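Local coordinates for general Secretion Pathway Protein (Vibrio vulnificus, PDB 4G54), which probably binds peptidoglycan in the periplasm as part of an EpsAB fusion protein of the type II secretion system, at residues 22-27 / 90-95; 37-42 / 230-235; 81-86 / 119-124. All blocks are in the same frame, centred on the assembly; numbering follows the deposited sequence.

Interaction 1. Residues 22-27 / 90-95; sequences SAVARM and AYVVLL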
loop_
_atom_site.group_PDB
_atom_site.type_symbol
_atom_site.label_atom_id
_atom_site.label_comp_id
_atom_site.label_asym_id
_atom_site.label_seq_id
_atom_site.Cartn_x
_atom_site.Cartn_y
_atom_site.Cartn_z
ATOM N N SER A 22 -23.017 -6.806 12.131
ATOM C CA SER A 22 -22.299 -8.094 12.070
ATOM C C SER A 22 -21.671 -8.403 10.657
ATOM O O SER A 22 -20.702 -9.144 10.571
ATOM C CB SER A 22 -23.144 -9.260 12.646
ATOM O OG SER A 22 -24.126 -9.736 11.730
ATOM N N ALA A 23 -22.232 -7.843 9.577
ATOM C CA ALA A 23 -21.664 -8.034 8.219
ATOM C C ALA A 23 -20.217 -7.540 8.135
ATOM O O ALA A 23 -19.446 -8.098 7.330
ATOM C CB ALA A 23 -22.471 -7.307 7.192
ATOM N N VAL A 24 -19.863 -6.501 8.905
ATOM C CA VAL A 24 -18.503 -5.939 8.780
ATOM C C VAL A 24 -17.479 -6.861 9.289
ATOM O O VAL A 24 -16.291 -6.719 8.918
ATOM C CB VAL A 24 -18.215 -4.679 9.633
ATOM C CG1 VAL A 24 -17.587 -3.574 8.769
ATOM C CG2 VAL A 24 -19.330 -4.266 10.501
ATOM N N ALA A 25 -17.891 -7.739 10.205
ATOM C CA ALA A 25 -17.009 -8.632 10.957
ATOM C C ALA A 25 -16.922 -10.035 10.384
ATOM O O ALA A 25 -16.699 -10.999 11.124
ATOM C CB ALA A 25 -17.493 -8.724 12.404
ATOM N N ARG A 26 -17.127 -10.177 9.075
ATOM C CA ARG A 26 -16.999 -11.464 8.440
ATOM C C ARG A 26 -15.617 -12.201 8.557
ATOM O O ARG A 26 -15.580 -13.419 8.768
ATOM C CB ARG A 26 -17.341 -11.286 6.962
ATOM C CG ARG A 26 -17.190 -12.552 6.249
ATOM C CD ARG A 26 -17.783 -12.538 4.855
ATOM N NE ARG A 26 -17.380 -13.764 4.176
ATOM C CZ ARG A 26 -16.151 -14.000 3.687
ATOM N NH1 ARG A 26 -15.187 -13.078 3.748
ATOM N NH2 ARG A 26 -15.901 -15.175 3.109
ATOM N N MET A 27 -14.522 -11.473 8.302
ATOM C CA MET A 27 -13.192 -12.064 8.257
ATOM C C MET A 27 -12.659 -12.015 9.658
ATOM O O MET A 27 -12.549 -10.937 10.300
ATOM C CB MET A 27 -12.257 -11.254 7.333
ATOM C CG MET A 27 -12.734 -11.382 5.893
ATOM S SD MET A 27 -11.664 -10.714 4.614
ATOM C CE MET A 27 -11.691 -8.937 5.004
ATOM N N ALA A 90 -12.168 -8.668 14.418
ATOM C CA ALA A 90 -12.522 -8.925 13.032
ATOM C C ALA A 90 -11.753 -7.955 12.188
ATOM O O ALA A 90 -11.073 -7.023 12.712
ATOM C CB ALA A 90 -14.010 -8.750 12.771
ATOM N N TYR A 91 -11.720 -8.212 10.889
ATOM C CA TYR A 91 -10.754 -7.497 10.019
ATOM C C TYR A 91 -11.534 -7.116 8.754
ATOM O O TYR A 91 -12.248 -7.922 8.226
ATOM C CB TYR A 91 -9.585 -8.453 9.627
ATOM C CG TYR A 91 -8.772 -8.821 10.839
ATOM C CD1 TYR A 91 -9.117 -9.932 11.643
ATOM C CD2 TYR A 91 -7.687 -8.001 11.224
ATOM C CE1 TYR A 91 -8.403 -10.208 12.786
ATOM C CE2 TYR A 91 -6.917 -8.286 12.386
ATOM C CZ TYR A 91 -7.285 -9.413 13.159
ATOM O OH TYR A 91 -6.606 -9.758 14.289
ATOM N N VAL A 92 -11.379 -5.872 8.296
ATOM C CA VAL A 92 -12.107 -5.420 7.103
ATOM C C VAL A 92 -11.162 -4.539 6.262
ATOM O O VAL A 92 -10.260 -3.908 6.798
ATOM C CB VAL A 92 -13.409 -4.652 7.521
ATOM C CG1 VAL A 92 -13.104 -3.287 8.203
ATOM C CG2 VAL A 92 -14.292 -4.491 6.370
ATOM N N VAL A 93 -11.278 -4.628 4.943
ATOM C CA VAL A 93 -10.457 -3.800 4.079
ATOM C C VAL A 93 -11.021 -2.424 3.968
ATOM O O VAL A 93 -12.209 -2.246 3.653
ATOM C CB VAL A 93 -10.248 -4.449 2.683
ATOM C CG1 VAL A 93 -9.606 -3.448 1.711
ATOM C CG2 VAL A 93 -9.384 -5.729 2.850
ATOM N N LEU A 94 -10.166 -1.412 4.212
ATOM C CA LEU A 94 -10.562 -0.013 3.922
ATOM C C LEU A 94 -10.112 0.261 2.512
ATOM O O LEU A 94 -8.914 0.241 2.190
ATOM C CB LEU A 94 -9.830 0.945 4.909
ATOM C CG LEU A 94 -10.013 2.445 4.604
ATOM C CD1 LEU A 94 -11.390 2.861 4.896
ATOM C CD2 LEU A 94 -9.039 3.247 5.502
ATOM N N LEU A 95 -11.081 0.582 1.635
ATOM C CA LEU A 95 -10.777 0.871 0.245
ATOM C C LEU A 95 -10.612 2.329 0.058
ATOM O O LEU A 95 -9.686 2.724 -0.700
ATOM C CB LEU A 95 -11.943 0.321 -0.692
ATOM C CG LEU A 95 -11.856 0.638 -2.170
ATOM C CD1 LEU A 95 -10.685 -0.113 -2.808
ATOM C CD2 LEU A 95 -13.207 0.179 -2.816
HETATM O O HOH W 1 -14.871 -8.647 7.549
#
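Val24 O, Met27 N and Tyr91 O all grip one water, which bridges the loop 22-27 and the strand segment 90-95. Water 1 accepts a bond from Met27 N and donates to both Val24 O and Tyr91 O, the last at 2.8 Å. Both of its protons are thereby used, and three backbone groups in a buried place are satisfied at once. The Met27 side chain packs round this site: its CB and its CE each come to 3.4 Å from Tyr91 O. The methyl gets there because the chain bends at its end (chi3 -65°), which turns CE back toward the strand.

A direct bond joins the same two segments. Tyr91 N donates to Met27 O over 2.9 Å, bent to 140° at the hydrogen. Beside it, Ala90 CA lies 3.4 Å from Met27 O in a weaker CA-H...O contact. The oxygen also lies at the edge of the Tyr91 ring, close to its plane.

Apolar contacts lie alongside. Ala25 CB meets Ala90 CB at 3.5 Å, a tight methyl-to-methyl touch, with Trp18 packing on both alanines. Val24 CG1 approaches Val92 CG2 at 4.2 Å, and Val92 CB sits 3.8 Å from Val24 O. The Tyr91 ring leads away from the loop, and its hydroxyl is hydrogen-bonded to Arg89.

The segment 22-27, a short 3-10 turn and the loop after it, thus docks on a strand inside the antiparallel sheet of the peptidase C39-like domain. Val24 and Val92 share Leu83 of strand 79-85 and Leu104 of strand 101-105, the neighbours of strand 88-97 on its two sides, while Met27 reaches Gln32 of helix 30-40, the helix into which this loop leads.

Interaction 2. Residues 37-42 / 230-235; sequences LYKLWG and PSLAPL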
loop_
_atom_site.group_PDB
_atom_site.type_symbol
_atom_site.label_atom_id
_atom_site.label_comp_id
_atom_site.label_asym_id
_atom_site.label_seq_id
_atom_site.Cartn_x
_atom_site.Cartn_y
_atom_site.Cartn_z
ATOM N N LEU A 37 -6.793 -8.315 1.029
ATOM C CA LEU A 37 -6.078 -7.073 0.649
ATOM C C LEU A 37 -5.118 -7.323 -0.497
ATOM O O LEU A 37 -5.024 -6.508 -1.421
ATOM C CB LEU A 37 -5.392 -6.530 1.922
ATOM C CG LEU A 37 -4.686 -5.190 1.744
ATOM C CD1 LEU A 37 -5.713 -4.201 1.317
ATOM C CD2 LEU A 37 -4.069 -4.772 3.118
ATOM N N TYR A 38 -4.468 -8.491 -0.519
ATOM C CA TYR A 38 -3.599 -8.777 -1.669
ATOM C C TYR A 38 -4.413 -8.898 -2.971
ATOM O O TYR A 38 -3.911 -8.528 -4.046
ATOM C CB TYR A 38 -2.872 -10.094 -1.496
ATOM C CG TYR A 38 -1.542 -9.997 -0.756
ATOM C CD1 TYR A 38 -1.420 -10.418 0.549
ATOM C CD2 TYR A 38 -0.383 -9.445 -1.382
ATOM C CE1 TYR A 38 -0.087 -10.388 1.205
ATOM C CE2 TYR A 38 0.809 -9.339 -0.757
ATOM C CZ TYR A 38 0.976 -9.845 0.503
ATOM O OH TYR A 38 2.204 -9.755 1.111
ATOM N N LYS A 39 -5.641 -9.367 -2.907
ATOM C CA LYS A 39 -6.395 -9.469 -4.165
ATOM C C LYS A 39 -6.612 -8.054 -4.791
ATOM O O LYS A 39 -6.691 -7.903 -6.017
ATOM C CB LYS A 39 -7.758 -10.047 -3.905
ATOM C CG LYS A 39 -7.770 -11.438 -3.409
ATOM C CD LYS A 39 -9.265 -11.972 -3.360
ATOM C CE LYS A 39 -9.327 -13.131 -2.411
ATOM N NZ LYS A 39 -10.739 -13.585 -2.220
ATOM N N LEU A 40 -6.783 -7.010 -3.951
ATOM C CA LEU A 40 -6.945 -5.645 -4.442
ATOM C C LEU A 40 -5.741 -5.185 -5.200
ATOM O O LEU A 40 -5.871 -4.367 -6.112
ATOM C CB LEU A 40 -7.158 -4.656 -3.267
ATOM C CG LEU A 40 -8.551 -4.272 -2.917
ATOM C CD1 LEU A 40 -9.095 -5.443 -2.310
ATOM C CD2 LEU A 40 -8.591 -3.084 -1.930
ATOM N N TRP A 41 -4.562 -5.711 -4.857
ATOM C CA TRP A 41 -3.365 -5.406 -5.608
ATOM C C TRP A 41 -3.197 -6.320 -6.836
ATOM O O TRP A 41 -2.224 -6.196 -7.630
ATOM C CB TRP A 41 -2.143 -5.512 -4.674
ATOM C CG TRP A 41 -2.096 -4.437 -3.632
ATOM C CD1 TRP A 41 -2.561 -4.501 -2.403
ATOM C CD2 TRP A 41 -1.485 -3.152 -3.783
ATOM N NE1 TRP A 41 -2.313 -3.330 -1.700
ATOM C CE2 TRP A 41 -1.628 -2.473 -2.546
ATOM C CE3 TRP A 41 -0.816 -2.532 -4.845
ATOM C CZ2 TRP A 41 -1.098 -1.135 -2.330
ATOM C CZ3 TRP A 41 -0.303 -1.231 -4.645
ATOM C CH2 TRP A 41 -0.486 -0.565 -3.424
ATOM N N GLY A 42 -4.145 -7.238 -7.051
ATOM C CA GLY A 42 -4.060 -8.160 -8.197
ATOM C C GLY A 42 -3.352 -9.486 -7.951
ATOM O O GLY A 42 -3.055 -10.213 -8.965
ATOM N N PRO A 230 -11.010 -10.515 -11.045
ATOM C CA PRO A 230 -10.541 -11.158 -12.219
ATOM C C PRO A 230 -9.403 -12.093 -11.780
ATOM O O PRO A 230 -9.051 -12.163 -10.597
ATOM C CB PRO A 230 -10.051 -9.981 -13.097
ATOM C CG PRO A 230 -9.534 -8.936 -12.020
ATOM C CD PRO A 230 -10.349 -9.207 -10.757
ATOM N N SER A 231 -8.899 -12.847 -12.732
ATOM C CA SER A 231 -7.817 -13.773 -12.509
ATOM C C SER A 231 -6.622 -13.063 -11.830
ATOM O O SER A 231 -6.218 -11.971 -12.225
ATOM C CB SER A 231 -7.386 -14.328 -13.857
ATOM O OG SER A 231 -8.396 -14.106 -14.880
ATOM N N LEU A 232 -6.141 -13.659 -10.758
ATOM C CA LEU A 232 -5.030 -13.072 -9.969
ATOM C C LEU A 232 -3.692 -13.580 -10.424
ATOM O O LEU A 232 -3.614 -14.686 -11.001
ATOM C CB LEU A 232 -5.253 -13.457 -8.518
ATOM C CG LEU A 232 -6.168 -12.802 -7.497
ATOM C CD1 LEU A 232 -6.703 -11.420 -7.842
ATOM C CD2 LEU A 232 -7.144 -13.810 -6.872
ATOM N N ALA A 233 -2.638 -12.796 -10.144
ATOM C CA ALA A 233 -1.266 -13.137 -10.590
ATOM C C ALA A 233 -0.483 -13.672 -9.372
ATOM O O ALA A 233 -0.765 -13.321 -8.213
ATOM C CB ALA A 233 -0.570 -11.899 -11.121
ATOM N N PRO A 234 0.565 -14.431 -9.652
ATOM C CA PRO A 234 1.441 -14.770 -8.538
ATOM C C PRO A 234 2.246 -13.568 -8.070
ATOM O O PRO A 234 2.561 -12.707 -8.875
ATOM C CB PRO A 234 2.373 -15.853 -9.175
ATOM C CG PRO A 234 2.382 -15.556 -10.634
ATOM C CD PRO A 234 1.005 -14.976 -10.951
ATOM N N LEU A 235 2.565 -13.481 -6.762
ATOM C CA LEU A 235 3.419 -12.396 -6.334
ATOM C C LEU A 235 4.811 -12.337 -6.989
ATOM O O LEU A 235 5.375 -13.375 -7.382
ATOM C CB LEU A 235 3.538 -12.459 -4.768
ATOM C CG LEU A 235 2.318 -11.979 -3.958
ATOM C CD1 LEU A 235 2.474 -12.446 -2.509
ATOM C CD2 LEU A 235 2.371 -10.418 -4.026
#
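Ala233 N donates to Gly42 O at 2.9 Å in a nearly straight bond (169° at the hydrogen), and the tight part of the contact between the end of helix 30-40 and the segment 230-235 is built round it. Gly42 ends the helix in a Schellman motif, its positive phi (91°) suiting glycine, and its oxygen faces Ala233. Leu232 lays its CD1 methyl over the same turn, 3.9 Å from Gly42 C and 4.0 Å from Lys39 O. On the buried side, Tyr38 and Leu235 cross at about a right angle. Leu235 holds CG anti to its carbonyl carbon (chi1 -75°), which turns its methyls to the ring; both come up to Tyr38 CE2 from one side, CD2 at 3.8 Å and CD1 at 3.9 Å. Phe60 and Leu129 pack on the tyrosine from elsewhere in the fold.

The other flank is looser. Lys39 CG comes only to 4.2 Å from Leu232 CD2, and the rest of the lysine leads away to a salt bridge with Glu36.

One backbone bond links the helix end to the segment, and Ala233 also bonds to Arg44, where strands 43-44 and 233-234 pair in parallel; the remainder is apolar. A late chain segment is thus pinned to the helix end through main-chain atoms, with Leu232 and Leu235 packed beside the bond.

Interaction 3. Residues 81-86 / 119-124; sequences LTLQHE and MSLWRG
Leu83 and Trp122 bring together strand 79-85, part of the antiparallel sheet of the peptidase C39-like domain, and the end of helix 115-121 with the short piece 122-123 that lies against it. One direct backbone bond crosses: Gln84 N donates to Leu121 O at 2.8 Å, and Leu83 CA adds a CA-H...O contact to the same oxygen.

Among the apolar contacts, Leu83 CD2 touches Trp122 CB at 4.0 Å, and Leu121 CD2 reaches His85 CB at the same distance. Leu81 CD2 approaches the indole obliquely; the indole nitrogen itself is hydrogen-bonded to Glu125 O.

Arg123 supplies the flat contact. Its extended chain runs obliquely across Gln84 and lays one guanidinium face over Gln84 CB, 3.4 Å from the plane and offset toward the rim of the group, with the amide turned 27° from it.

Water 3 takes the N-H of Arg123 NE at 2.8 Å. Water 2 joins the segments, taking bonds from Gln84 NE2 and Arg123 N and donating to Thr82 O at 2.6 Å. With CG anti to its backbone N (chi1 179°), Trp122 brings its indole edge to this same oxygen, Thr82 O lying 3.2 Å from Trp122 CD1.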
loop_
_atom_site.group_PDB
_atom_site.type_symbol
_atom_site.label_atom_id
_atom_site.label_comp_id
_atom_site.label_asym_id
_atom_site.label_seq_id
_atom_site.Cartn_x
_atom_site.Cartn_y
_atom_site.Cartn_z
ATOM N N LEU A 81 -8.284 -2.941 8.361
ATOM C CA LEU A 81 -8.603 -2.343 9.670
ATOM C C LEU A 81 -8.871 -3.505 10.633
ATOM O O LEU A 81 -9.585 -4.452 10.309
ATOM C CB LEU A 81 -9.884 -1.485 9.599
ATOM C CG LEU A 81 -9.805 -0.358 8.572
ATOM C CD1 LEU A 81 -11.102 0.460 8.742
ATOM C CD2 LEU A 81 -8.567 0.496 8.758
ATOM N N THR A 82 -8.365 -3.432 11.861
ATOM C CA THR A 82 -8.738 -4.378 12.913
ATOM C C THR A 82 -9.933 -3.775 13.608
ATOM O O THR A 82 -9.824 -2.648 14.201
ATOM C CB THR A 82 -7.558 -4.587 13.909
ATOM O OG1 THR A 82 -6.384 -5.093 13.208
ATOM C CG2 THR A 82 -7.960 -5.636 15.019
ATOM N N LEU A 83 -11.032 -4.533 13.659
ATOM C CA LEU A 83 -12.226 -4.081 14.422
ATOM C C LEU A 83 -12.273 -4.866 15.748
ATOM O O LEU A 83 -11.877 -6.042 15.799
ATOM C CB LEU A 83 -13.476 -4.293 13.594
ATOM C CG LEU A 83 -13.496 -3.594 12.205
ATOM C CD1 LEU A 83 -14.904 -3.748 11.572
ATOM C CD2 LEU A 83 -13.106 -2.136 12.340
ATOM N N GLN A 84 -12.683 -4.205 16.833
ATOM C CA GLN A 84 -12.686 -4.876 18.141
ATOM C C GLN A 84 -14.066 -4.577 18.732
ATOM O O GLN A 84 -14.564 -3.457 18.606
ATOM C CB GLN A 84 -11.487 -4.452 19.077
ATOM C CG GLN A 84 -10.227 -3.792 18.333
ATOM C CD GLN A 84 -8.777 -3.969 18.940
ATOM O OE1 GLN A 84 -8.586 -4.643 19.981
ATOM N NE2 GLN A 84 -7.738 -3.352 18.242
ATOM N N HIS A 85 -14.725 -5.614 19.266
ATOM C CA HIS A 85 -16.017 -5.437 19.956
ATOM C C HIS A 85 -16.156 -6.494 21.026
ATOM O O HIS A 85 -16.239 -7.706 20.746
ATOM C CB HIS A 85 -17.222 -5.455 19.014
ATOM C CG HIS A 85 -18.534 -5.297 19.719
ATOM N ND1 HIS A 85 -18.900 -4.122 20.352
ATOM C CD2 HIS A 85 -19.557 -6.169 19.907
ATOM C CE1 HIS A 85 -20.095 -4.282 20.900
ATOM N NE2 HIS A 85 -20.519 -5.510 20.635
ATOM N N GLU A 86 -16.214 -5.978 22.266
ATOM C CA GLU A 86 -16.258 -6.772 23.476
ATOM C C GLU A 86 -15.478 -8.110 23.435
ATOM O O GLU A 86 -16.062 -9.206 23.545
ATOM C CB GLU A 86 -17.711 -6.871 23.982
ATOM C CG GLU A 86 -18.733 -7.544 23.070
ATOM C CD GLU A 86 -20.101 -7.652 23.735
ATOM O OE1 GLU A 86 -20.391 -8.736 24.311
ATOM O OE2 GLU A 86 -20.870 -6.641 23.725
ATOM N N MET A 119 -15.744 4.518 14.237
ATOM C CA MET A 119 -15.092 4.740 15.512
ATOM C C MET A 119 -15.627 3.899 16.629
ATOM O O MET A 119 -14.886 3.669 17.628
ATOM C CB MET A 119 -15.090 6.256 15.840
ATOM C CG MET A 119 -14.202 7.083 14.849
ATOM S SD MET A 119 -12.551 6.468 14.279
ATOM C CE MET A 119 -12.567 7.103 12.682
ATOM N N SER A 120 -16.877 3.423 16.503
ATOM C CA SER A 120 -17.431 2.543 17.500
ATOM C C SER A 120 -16.775 1.132 17.524
ATOM O O SER A 120 -16.803 0.457 18.566
ATOM C CB SER A 120 -18.958 2.536 17.348
ATOM O OG SER A 120 -19.266 1.719 16.243
ATOM N N LEU A 121 -16.072 0.773 16.444
ATOM C CA LEU A 121 -15.550 -0.559 16.271
ATOM C C LEU A 121 -14.007 -0.530 16.055
ATOM O O LEU A 121 -13.342 -1.535 16.296
ATOM C CB LEU A 121 -16.212 -1.187 15.035
ATOM C CG LEU A 121 -17.738 -1.533 15.243
ATOM C CD1 LEU A 121 -18.254 -2.298 14.058
ATOM C CD2 LEU A 121 -17.955 -2.360 16.533
ATOM N N TRP A 122 -13.440 0.579 15.582
ATOM C CA TRP A 122 -12.003 0.596 15.229
ATOM C C TRP A 122 -11.249 1.295 16.356
ATOM O O TRP A 122 -11.626 2.452 16.735
ATOM C CB TRP A 122 -11.811 1.339 13.908
ATOM C CG TRP A 122 -10.377 1.422 13.466
ATOM C CD1 TRP A 122 -9.487 0.365 13.210
ATOM C CD2 TRP A 122 -9.668 2.637 13.204
ATOM N NE1 TRP A 122 -8.276 0.915 12.765
ATOM C CE2 TRP A 122 -8.347 2.294 12.824
ATOM C CE3 TRP A 122 -10.010 3.997 13.348
ATOM C CZ2 TRP A 122 -7.374 3.243 12.509
ATOM C CZ3 TRP A 122 -9.030 4.956 13.078
ATOM C CH2 TRP A 122 -7.734 4.577 12.600
ATOM N N ARG A 123 -10.178 0.652 16.854
ATOM C CA ARG A 123 -9.396 1.215 17.946
ATOM C C ARG A 123 -8.010 1.670 17.493
ATOM O O ARG A 123 -7.155 2.031 18.294
ATOM C CB ARG A 123 -9.298 0.248 19.145
ATOM C CG ARG A 123 -10.680 -0.034 19.791
ATOM C CD ARG A 123 -10.599 -1.105 20.912
ATOM N NE ARG A 123 -11.945 -1.541 21.339
ATOM C CZ ARG A 123 -12.252 -2.623 22.083
ATOM N NH1 ARG A 123 -11.322 -3.475 22.519
ATOM N NH2 ARG A 123 -13.528 -2.867 22.382
ATOM N N GLY A 124 -7.801 1.754 16.203
ATOM C CA GLY A 124 -6.540 2.320 15.722
ATOM C C GLY A 124 -5.704 1.372 14.930
ATOM O O GLY A 124 -4.784 1.810 14.236
HETATM O O HOH W 2 -8.364 -1.488 16.065
HETATM O O HOH W 3 -14.189 -0.779 19.778
#

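Overall arrangement
Interactions 1 and 3 sit about 10 Å apart between centres and share one sheet: strands 79-85 and 88-97 are neighbours, joined by backbone bonds between Leu83 and Ala90 and between Leu81 and Val92. Interaction 1 is the buried one, with a water enclosed among backbone groups; interaction 3 runs from a leucine and tryptophan interior out to a hydrated arginine. Interaction 2 is partly buried and lies elsewhere, about 26 Å from the centre of interaction 3 to its own; it crosses by one backbone bond, whereas a water bridges backbone groups in each of the others. Helix 30-40 connects it to interaction 1, since Leu37 and Leu40 pack on Val93, and Leu40 also on Leu95.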